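Local coordinates for lipoprotein (Leptospira interrogans serogroup Icterohaemorrhagiae serovar copenhageni, PDB 6OE6) that is of unknown function but is probably a lipid-modified membrane lipoprotein whose modelled part folds as a beta sandwich, at residues 16-21 with 52-57; 58-63 with 112-117. All coordinates share one frame; numbering follows the deposited sequence.

Contact 1: 16-21 with 52-57. With FMT (formic acid), chain D.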
loop_
_atom_site.group_PDB
_atom_site.type_symbol
_atom_site.label_atom_id
_atom_site.label_comp_id
_atom_site.label_asym_id
_atom_site.label_seq_id
_atom_site.Cartn_x
_atom_site.Cartn_y
_atom_site.Cartn_z
ATOM N N PHE A 16 5.118 -5.597 -4.804
ATOM C CA PHE A 16 4.969 -4.800 -3.583
ATOM C C PHE A 16 5.518 -5.565 -2.381
ATOM O O PHE A 16 5.344 -6.784 -2.274
ATOM C CB PHE A 16 3.505 -4.447 -3.312
ATOM C CG PHE A 16 2.913 -3.473 -4.291
ATOM C CD1 PHE A 16 3.044 -2.109 -4.083
ATOM C CD2 PHE A 16 2.197 -3.923 -5.396
ATOM C CE1 PHE A 16 2.492 -1.180 -4.973
ATOM C CE2 PHE A 16 1.627 -3.030 -6.290
ATOM C CZ PHE A 16 1.786 -1.637 -6.088
ATOM N N GLY A 17 6.187 -4.837 -1.477
ATOM C CA GLY A 17 6.635 -5.403 -0.224
ATOM C C GLY A 17 6.243 -4.480 0.913
ATOM O O GLY A 17 6.045 -3.286 0.716
ATOM N N TRP A 18 6.140 -5.052 2.118
ATOM C CA TRP A 18 5.574 -4.325 3.247
ATOM C C TRP A 18 6.323 -4.631 4.531
ATOM O O TRP A 18 6.843 -5.734 4.719
ATOM C CB TRP A 18 4.087 -4.671 3.452
ATOM C CG TRP A 18 3.329 -4.698 2.155
ATOM C CD1 TRP A 18 3.296 -5.720 1.240
ATOM C CD2 TRP A 18 2.520 -3.652 1.619
ATOM N NE1 TRP A 18 2.508 -5.371 0.173
ATOM C CE2 TRP A 18 2.014 -4.105 0.385
ATOM C CE3 TRP A 18 2.167 -2.377 2.067
ATOM C CZ2 TRP A 18 1.180 -3.320 -0.414
ATOM C CZ3 TRP A 18 1.331 -1.603 1.275
ATOM C CH2 TRP A 18 0.849 -2.077 0.050
ATOM N N VAL A 19 6.344 -3.648 5.429
ATOM C CA VAL A 19 6.767 -3.875 6.812
ATOM C C VAL A 19 5.972 -2.923 7.690
ATOM O O VAL A 19 5.641 -1.811 7.271
ATOM C CB VAL A 19 8.296 -3.706 7.000
ATOM C CG1 VAL A 19 8.753 -2.289 6.651
ATOM C CG2 VAL A 19 8.693 -4.041 8.421
ATOM N N LEU A 20 5.605 -3.388 8.883
ATOM C CA LEU A 20 4.862 -2.578 9.839
ATOM C C LEU A 20 5.827 -2.019 10.876
ATOM O O LEU A 20 6.631 -2.770 11.440
ATOM C CB LEU A 20 3.774 -3.406 10.520
ATOM C CG LEU A 20 2.664 -3.979 9.653
ATOM C CD1 LEU A 20 1.713 -4.791 10.497
ATOM C CD2 LEU A 20 1.916 -2.823 8.982
ATOM N N LEU A 21 5.740 -0.709 11.134
ATOM C CA LEU A 21 6.674 -0.013 12.017
ATOM C C LEU A 21 5.954 0.587 13.215
ATOM O O LEU A 21 4.906 1.220 13.073
ATOM C CB LEU A 21 7.410 1.095 11.272
ATOM C CG LEU A 21 8.649 0.739 10.459
ATOM C CD1 LEU A 21 9.564 1.964 10.411
ATOM C CD2 LEU A 21 9.371 -0.461 11.048
ATOM N N LYS A 52 0.070 0.778 13.607
ATOM C CA LYS A 52 1.430 0.666 13.106
ATOM C C LYS A 52 1.541 1.430 11.796
ATOM O O LYS A 52 0.589 1.493 11.012
ATOM C CB LYS A 52 1.843 -0.795 12.864
ATOM C CG LYS A 52 1.790 -1.685 14.103
ATOM C CD LYS A 52 2.844 -1.309 15.123
ATOM C CE LYS A 52 2.842 -2.291 16.292
ATOM N NZ LYS A 52 3.838 -1.944 17.347
ATOM N N THR A 53 2.710 2.011 11.567
ATOM C CA THR A 53 2.922 2.714 10.306
ATOM C C THR A 53 3.162 1.679 9.212
ATOM O O THR A 53 3.966 0.759 9.380
ATOM C CB THR A 53 4.076 3.713 10.454
ATOM O OG1 THR A 53 3.656 4.771 11.330
ATOM C CG2 THR A 53 4.455 4.338 9.106
ATOM N N ILE A 54 2.409 1.789 8.118
ATOM C CA ILE A 54 2.433 0.809 7.033
ATOM C C ILE A 54 3.474 1.281 6.030
ATOM O O ILE A 54 3.267 2.298 5.367
ATOM C CB ILE A 54 1.065 0.680 6.367
ATOM C CG1 ILE A 54 -0.016 0.222 7.390
ATOM C CG2 ILE A 54 1.160 -0.258 5.105
ATOM C CD1 ILE A 54 -1.487 0.507 6.957
ATOM N N CYS A 55 4.589 0.559 5.918
ATOM C CA CYS A 55 5.680 0.936 5.016
ATOM C C CYS A 55 5.688 0.016 3.806
ATOM O O CYS A 55 5.612 -1.208 3.957
ATOM C CB CYS A 55 7.036 0.851 5.718
ATOM S SG CYS A 55 7.122 1.781 7.254
ATOM N N TYR A 56 5.782 0.590 2.610
ATOM C CA TYR A 56 5.810 -0.229 1.410
ATOM C C TYR A 56 7.049 0.056 0.579
ATOM O O TYR A 56 7.706 1.108 0.678
ATOM C CB TYR A 56 4.537 -0.045 0.534
ATOM C CG TYR A 56 4.544 1.269 -0.224
ATOM C CD1 TYR A 56 5.118 1.366 -1.491
ATOM C CD2 TYR A 56 3.989 2.403 0.328
ATOM C CE1 TYR A 56 5.156 2.572 -2.169
ATOM C CE2 TYR A 56 4.019 3.605 -0.335
ATOM C CZ TYR A 56 4.596 3.685 -1.588
ATOM O OH TYR A 56 4.621 4.905 -2.235
ATOM N N ILE A 57 7.382 -0.938 -0.226
ATOM C CA ILE A 57 8.359 -0.792 -1.288
ATOM C C ILE A 57 7.680 -1.293 -2.553
ATOM O O ILE A 57 6.841 -2.202 -2.504
ATOM C CB ILE A 57 9.660 -1.568 -0.975
ATOM C CG1 ILE A 57 10.762 -1.188 -1.959
ATOM C CG2 ILE A 57 9.418 -3.078 -0.975
ATOM C CD1 ILE A 57 12.149 -1.680 -1.545
HETATM C C FMT D . 3.836 7.554 0.382
HETATM O O1 FMT D . 4.616 7.875 1.268
HETATM O O2 FMT D . 4.209 6.956 -0.627
#
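L21 O accepts the backbone N of T53 at 2.8 Å, the shortest of six N-H...O bonds that join 16-21 to 52-57. The six come in reciprocal couples, G17 with I57, V19 with C55 and L21 with T53, so these are the hydrogen-bonded pairs of an antiparallel register. The donor C55 N meets V19 O almost head-on, at a C=O...N angle of 170°. W18-Y56 and L20-I54 are the intervening non-hydrogen-bonded pairs, and the CA atoms of W18 and Y56 are only 4.5 Å apart. Y56 CA also makes a CA-H...O contact with G17 O.

The W18 indole is touched in two ways. Y56 CB stands over one face of its six-membered ring, 4.0 Å from the centroid and 29° off the normal, whereas I54 CG2 comes to the ring edge, 3.8 Å from W18 CE3. Outside the pair, W18 NE1 donates to T42 O. With chi1 at 75°, Y56 CG sits between its backbone N and carbonyl carbon, which swings the phenol away from 16-21, so CB and not the ring is what meets the indole. The phenol OH donates to O2 of a formic acid molecule, probably from the crystallisation liquor, at 2.6 Å; K89 NZ and S101 N also hold this molecule.

V19, L21 and C55 share one face of the sheet: C55 CB rests 3.7 Å from V19 CG1, and C55 SG lies 3.7 Å from L21 CG. F16, W18, I54 and Y56 lie on the face that meets strands 108-116 and 119-129, the pattern of two paired inner strands in one sheet of a beta sandwich.

Contact 2: 58-63 with 112-117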
loop_
_atom_site.group_PDB
_atom_site.type_symbol
_atom_site.label_atom_id
_atom_site.label_comp_id
_atom_site.label_asym_id
_atom_site.label_seq_id
_atom_site.Cartn_x
_atom_site.Cartn_y
_atom_site.Cartn_z
ATOM N N TYR A 58 7.991 -0.663 -3.685
ATOM C CA TYR A 58 7.570 -1.189 -4.980
ATOM C C TYR A 58 8.788 -1.401 -5.863
ATOM O O TYR A 58 9.566 -0.470 -6.078
ATOM C CB TYR A 58 6.564 -0.266 -5.688
ATOM C CG TYR A 58 6.077 -0.858 -6.993
ATOM C CD1 TYR A 58 5.224 -1.952 -7.004
ATOM C CD2 TYR A 58 6.505 -0.356 -8.213
ATOM C CE1 TYR A 58 4.794 -2.508 -8.194
ATOM C CE2 TYR A 58 6.077 -0.904 -9.400
ATOM C CZ TYR A 58 5.221 -1.977 -9.389
ATOM O OH TYR A 58 4.799 -2.535 -10.572
ATOM N N ARG A 59 8.951 -2.615 -6.373
ATOM C CA ARG A 59 10.049 -2.922 -7.286
ATOM C C ARG A 59 9.496 -3.009 -8.701
ATOM O O ARG A 59 8.646 -3.859 -8.985
ATOM C CB ARG A 59 10.758 -4.219 -6.908
ATOM C CG ARG A 59 11.966 -4.505 -7.830
ATOM C CD ARG A 59 12.916 -5.556 -7.270
ATOM N NE ARG A 59 12.948 -5.547 -5.810
ATOM C CZ ARG A 59 12.730 -6.615 -5.050
ATOM N NH1 ARG A 59 12.486 -7.795 -5.609
ATOM N NH2 ARG A 59 12.771 -6.506 -3.728
ATOM N N PHE A 60 9.979 -2.129 -9.577
ATOM C CA PHE A 60 9.504 -2.080 -10.950
ATOM C C PHE A 60 9.967 -3.304 -11.729
ATOM O O PHE A 60 11.079 -3.801 -11.547
ATOM C CB PHE A 60 10.002 -0.819 -11.654
ATOM C CG PHE A 60 9.436 0.446 -11.106
ATOM C CD1 PHE A 60 8.328 1.030 -11.695
ATOM C CD2 PHE A 60 10.008 1.053 -10.000
ATOM C CE1 PHE A 60 7.794 2.196 -11.194
ATOM C CE2 PHE A 60 9.481 2.222 -9.490
ATOM C CZ PHE A 60 8.366 2.790 -10.084
ATOM N N SER A 61 9.101 -3.778 -12.624
ATOM C CA SER A 61 9.461 -4.895 -13.489
ATOM C C SER A 61 10.460 -4.514 -14.575
ATOM O O SER A 61 11.095 -5.407 -15.146
ATOM C CB SER A 61 8.211 -5.484 -14.142
ATOM O OG SER A 61 7.672 -4.577 -15.087
ATOM N N ARG A 62 10.608 -3.229 -14.887
ATOM C CA ARG A 62 11.588 -2.761 -15.857
ATOM C C ARG A 62 12.519 -1.753 -15.192
ATOM O O ARG A 62 12.258 -1.265 -14.091
ATOM C CB ARG A 62 10.904 -2.134 -17.079
ATOM N N SER A 63 13.625 -1.441 -15.863
ATOM C CA SER A 63 14.511 -0.419 -15.320
ATOM C C SER A 63 13.857 0.954 -15.460
ATOM O O SER A 63 13.057 1.197 -16.368
ATOM C CB SER A 63 15.874 -0.451 -16.014
ATOM O OG SER A 63 15.844 0.250 -17.235
ATOM N N LEU A 112 -3.788 1.279 -3.590
ATOM C CA LEU A 112 -2.540 2.001 -3.865
ATOM C C LEU A 112 -2.214 1.765 -5.331
ATOM O O LEU A 112 -2.152 0.614 -5.766
ATOM C CB LEU A 112 -1.419 1.470 -2.969
ATOM C CG LEU A 112 0.022 1.914 -3.244
ATOM C CD1 LEU A 112 0.152 3.445 -3.127
ATOM C CD2 LEU A 112 0.925 1.211 -2.225
ATOM N N LYS A 113 -2.046 2.844 -6.095
ATOM C CA LYS A 113 -1.711 2.752 -7.509
ATOM C C LYS A 113 -0.320 3.329 -7.731
ATOM O O LYS A 113 0.077 4.278 -7.058
ATOM C CB LYS A 113 -2.707 3.531 -8.371
ATOM C CG LYS A 113 -4.171 3.019 -8.317
ATOM C CD LYS A 113 -5.039 3.871 -9.199
ATOM C CE LYS A 113 -6.513 3.521 -9.024
ATOM N NZ LYS A 113 -7.312 4.221 -10.046
ATOM N N VAL A 114 0.399 2.758 -8.695
ATOM C CA VAL A 114 1.722 3.241 -9.082
ATOM C C VAL A 114 1.644 3.702 -10.535
ATOM O O VAL A 114 1.174 2.956 -11.400
ATOM C CB VAL A 114 2.806 2.161 -8.914
ATOM C CG1 VAL A 114 4.165 2.714 -9.440
ATOM C CG2 VAL A 114 2.924 1.680 -7.457
ATOM N N ALA A 115 2.081 4.936 -10.796
ATOM C CA ALA A 115 2.078 5.492 -12.141
ATOM C C ALA A 115 3.503 5.797 -12.572
ATOM O O ALA A 115 4.306 6.304 -11.784
ATOM C CB ALA A 115 1.232 6.765 -12.220
ATOM N N TYR A 116 3.806 5.485 -13.829
ATOM C CA TYR A 116 5.122 5.728 -14.400
ATOM C C TYR A 116 4.914 6.342 -15.770
ATOM O O TYR A 116 4.236 5.750 -16.615
ATOM C CB TYR A 116 5.935 4.432 -14.490
ATOM C CG TYR A 116 7.381 4.642 -14.897
ATOM C CD1 TYR A 116 8.287 5.220 -14.015
ATOM C CD2 TYR A 116 7.834 4.256 -16.142
ATOM C CE1 TYR A 116 9.611 5.415 -14.371
ATOM C CE2 TYR A 116 9.155 4.450 -16.512
ATOM C CZ TYR A 116 10.040 5.031 -15.621
ATOM O OH TYR A 116 11.364 5.229 -15.973
ATOM N N GLU A 117 5.464 7.545 -15.965
ATOM C CA GLU A 117 5.434 8.229 -17.259
ATOM C C GLU A 117 4.013 8.326 -17.813
ATOM O O GLU A 117 3.776 8.147 -19.010
ATOM C CB GLU A 117 6.366 7.542 -18.259
ATOM C CG GLU A 117 7.821 7.484 -17.803
ATOM C CD GLU A 117 8.587 8.770 -18.077
ATOM O OE1 GLU A 117 9.417 8.776 -19.010
ATOM O OE2 GLU A 117 8.363 9.773 -17.367
#
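Y58, F60, V114 and Y116 meet across the interior of a beta sandwich, between strand 53-59 with its following loop in one sheet and strand 108-116 in the other. The backbone spacing is the evidence: the CA atoms of Y58 and V114 are 8.4 Å apart and those of F60 and Y116 9.6 Å, and no hydrogen bond links the segments, so the contact is carried by side chains.

The better-packed part is at V114, where two methyls meet two buried rings. Its first torsion (chi1 176°) puts CG1 opposite the backbone N, and the two methyls divide the work. CG2 stands over one face of the Y58 ring, 4.2 Å from the centroid and 15° off the normal, a CH-pi contact, while CG1 reaches F60 CE1 at 4.1 Å and also touches the Y58 ring rim. The two rings of 58-63 pack on each other as well, Y58 CD2 lying 3.9 Å above the plane of the F60 ring near its centre. At its polar end Y58 OH is tied to D122, on strand 119-129.

F60 and Y116 form an oblique pair, their centroids 5.7 Å apart and planes at 56°. The loose side begins at Y116, itself partly exposed, which has E117 CG over one ring face. Beyond it, S63 is exposed, points its CB away from 112-117 and adds little, and the R62 side chain is not modelled past CB. The Y116 hydroxyl is hydrogen-bonded to S65 N, just past 58-63, while S63 O stays 4.4 Å from Y116 OH.

In the fold
Strand 53-59 serves both contacts in series: its first part pairs in-plane with 15-21 in contact 1, and its end, with the loop after it, faces the second sheet in contact 2. The chemistry differs accordingly. Contact 1 is bound by backbone hydrogen bonds and buries 593 Å²; contact 2 has none and buries 209 Å² between apolar and aromatic groups. Both are largely buried, but contact 1 is nearer the chain centre, about 8 Å against 13 Å between centres, and contact 2 runs out to an exposed loop. Their centres lie about 17 Å apart, yet they share one interior: F16 CE1 is 3.5 Å from Y58 CD1, and F16 CZ 3.8 Å from V114 CG2.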